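Local coordinates for protein putative ring-cleaving dioxygenase MhqO (Bacillus subtilis subsp. subtilis, PDB 3OAJ) that probably cleaves the ring of aromatic compounds as an iron-dependent extradiol dioxygenase and so may contribute to their degradation, at residues F25-L30 with W140-V145. Sequence-based numbering, arbitrary orientation.
Sequences FYAGVL and WTFGEV
Phe142 makes the main approach to helix 19-29, and the helix meets it chiefly with backbone. Two neighbouring ring carbons share one carbonyl oxygen: Phe142 CD2 lies 3.2 Å from Ala27 O and Phe142 CE2 lies 3.4 Å from the same Ala27 O. Ala27 O and Gly28 N both approach the ring obliquely, and the contact amounts to close packing of ring carbons on peptide backbone. The apolar share is small, with Ala27 CB 4.2 Å from Phe142 CE2. With chi1 at -163°, CG of Phe142 is turned away from the residue's own N and sits beside its carbonyl carbon, carrying the ring toward the helix. Farther along the chain, Val145 CG2 lies 4.3 Å from Val29 O, a looser methyl-to-carbonyl contact.

Both residues that reach across are set by a type II' beta turn, Phe142 to Val145. It is closed by bonds in both directions, Val145 N to Phe142 O at 3.1 Å and Phe142 N to Val145 O at 3.2 Å, with Gly143 at positive phi (62°). On the helix side, Phe25 O accepts from Val29 N and from Leu30 N (2.9 Å), the second bond being that of a wider pi-type turn.

Farther out, Arg98 of helix 92-101 donates to Gly28 O and Val29 O and also touches Val145, while Glu311, close to the end of the ordered chain, accepts from Gly143 N and packs on Phe142. The summed buried surface of 167 Å² is modest. This is plain packing away from the metal site: the loop joining strands 126-131 and 153-160 lies against helix 19-29, which with strands 9-16, 33-39, 47-52 and 61-66 makes a beta-alpha-beta-beta-beta unit of the vicinal oxygen chelate fold.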
loop_
_atom_site.group_PDB
_atom_site.type_symbol
_atom_site.label_atom_id
_atom_site.label_comp_id
_atom_site.label_asym_id
_atom_site.label_seq_id
_atom_site.Cartn_x
_atom_site.Cartn_y
_atom_site.Cartn_z
ATOM N N PHE A 25 -1.298 0.286 -15.321
ATOM C CA PHE A 25 -0.908 1.481 -14.590
ATOM C C PHE A 25 0.295 1.237 -13.662
ATOM O O PHE A 25 1.329 1.921 -13.771
ATOM C CB PHE A 25 -2.075 2.086 -13.808
ATOM C CG PHE A 25 -1.796 3.492 -13.339
ATOM C CD1 PHE A 25 -1.895 4.559 -14.228
ATOM C CD2 PHE A 25 -1.431 3.751 -12.011
ATOM C CE1 PHE A 25 -1.619 5.843 -13.819
ATOM C CE2 PHE A 25 -1.158 5.055 -11.596
ATOM C CZ PHE A 25 -1.267 6.094 -12.497
ATOM N N TYR A 26 0.175 0.252 -12.771
ATOM C CA TYR A 26 1.190 0.045 -11.735
ATOM C C TYR A 26 2.505 -0.507 -12.263
ATOM O O TYR A 26 3.568 -0.061 -11.827
ATOM C CB TYR A 26 0.615 -0.715 -10.516
ATOM C CG TYR A 26 -0.313 0.205 -9.757
ATOM C CD1 TYR A 26 0.168 1.018 -8.722
ATOM C CD2 TYR A 26 -1.669 0.303 -10.094
ATOM C CE1 TYR A 26 -0.641 1.898 -8.069
ATOM C CE2 TYR A 26 -2.502 1.196 -9.436
ATOM C CZ TYR A 26 -1.979 1.982 -8.412
ATOM O OH TYR A 26 -2.780 2.855 -7.736
ATOM N N ALA A 27 2.433 -1.413 -13.249
ATOM C CA ALA A 27 3.641 -1.890 -13.944
ATOM C C ALA A 27 3.992 -1.006 -15.139
ATOM O O ALA A 27 5.123 -0.524 -15.247
ATOM C CB ALA A 27 3.483 -3.355 -14.386
ATOM N N GLY A 28 3.031 -0.787 -16.031
ATOM C CA GLY A 28 3.268 -0.039 -17.269
ATOM C C GLY A 28 3.696 1.407 -17.072
ATOM O O GLY A 28 4.681 1.866 -17.660
ATOM N N VAL A 29 2.954 2.141 -16.254
ATOM C CA VAL A 29 3.259 3.562 -16.041
ATOM C C VAL A 29 4.242 3.754 -14.875
ATOM O O VAL A 29 5.285 4.401 -15.036
ATOM C CB VAL A 29 1.954 4.379 -15.846
ATOM C CG1 VAL A 29 2.265 5.845 -15.547
ATOM C CG2 VAL A 29 1.088 4.275 -17.109
ATOM N N LEU A 30 3.938 3.157 -13.724
ATOM C CA LEU A 30 4.731 3.400 -12.522
ATOM C C LEU A 30 5.973 2.520 -12.427
ATOM O O LEU A 30 6.841 2.774 -11.589
ATOM C CB LEU A 30 3.884 3.302 -11.241
ATOM C CG LEU A 30 2.744 4.326 -11.133
ATOM C CD1 LEU A 30 2.130 4.246 -9.761
ATOM C CD2 LEU A 30 3.234 5.737 -11.399
ATOM N N TRP A 140 14.447 -2.370 -10.219
ATOM C CA TRP A 140 13.583 -2.950 -11.248
ATOM C C TRP A 140 13.487 -2.004 -12.436
ATOM O O TRP A 140 12.866 -0.933 -12.362
ATOM C CB TRP A 140 12.196 -3.247 -10.698
ATOM C CG TRP A 140 11.355 -4.117 -11.608
ATOM C CD1 TRP A 140 10.206 -3.746 -12.270
ATOM C CD2 TRP A 140 11.558 -5.504 -11.900
ATOM N NE1 TRP A 140 9.700 -4.821 -12.964
ATOM C CE2 TRP A 140 10.509 -5.909 -12.760
ATOM C CE3 TRP A 140 12.520 -6.453 -11.508
ATOM C CZ2 TRP A 140 10.404 -7.219 -13.250
ATOM C CZ3 TRP A 140 12.419 -7.760 -12.015
ATOM C CH2 TRP A 140 11.360 -8.123 -12.866
ATOM N N THR A 141 14.114 -2.409 -13.532
ATOM C CA THR A 141 14.060 -1.644 -14.778
ATOM C C THR A 141 12.898 -2.149 -15.629
ATOM O O THR A 141 12.785 -3.349 -15.892
ATOM C CB THR A 141 15.402 -1.711 -15.549
ATOM O OG1 THR A 141 16.434 -1.114 -14.753
ATOM C CG2 THR A 141 15.305 -0.962 -16.869
ATOM N N PHE A 142 12.018 -1.237 -16.031
ATOM C CA PHE A 142 10.835 -1.602 -16.802
ATOM C C PHE A 142 10.474 -0.437 -17.696
ATOM O O PHE A 142 10.152 0.651 -17.215
ATOM C CB PHE A 142 9.671 -1.965 -15.872
ATOM C CG PHE A 142 8.555 -2.728 -16.546
ATOM C CD1 PHE A 142 8.687 -4.086 -16.826
ATOM C CD2 PHE A 142 7.358 -2.094 -16.864
ATOM C CE1 PHE A 142 7.650 -4.798 -17.434
ATOM C CE2 PHE A 142 6.313 -2.798 -17.480
ATOM C CZ PHE A 142 6.462 -4.152 -17.759
ATOM N N GLY A 143 10.548 -0.663 -19.004
ATOM C CA GLY A 143 10.395 0.421 -19.967
ATOM C C GLY A 143 11.498 1.448 -19.779
ATOM O O GLY A 143 12.679 1.096 -19.686
ATOM N N GLU A 144 11.112 2.719 -19.709
ATOM C CA GLU A 144 12.059 3.814 -19.503
ATOM C C GLU A 144 12.386 4.039 -18.020
ATOM O O GLU A 144 13.204 4.895 -17.685
ATOM C CB GLU A 144 11.520 5.117 -20.117
ATOM C CG GLU A 144 11.562 5.165 -21.651
ATOM C CD GLU A 144 11.046 6.480 -22.231
ATOM O OE1 GLU A 144 10.990 7.499 -21.499
ATOM O OE2 GLU A 144 10.707 6.498 -23.437
ATOM N N VAL A 145 11.764 3.270 -17.132
ATOM C CA VAL A 145 11.975 3.487 -15.690
ATOM C C VAL A 145 13.271 2.793 -15.259
ATOM O O VAL A 145 13.385 1.567 -15.340
ATOM C CB VAL A 145 10.764 3.021 -14.832
ATOM C CG1 VAL A 145 10.958 3.392 -13.351
ATOM C CG2 VAL A 145 9.472 3.646 -15.345
#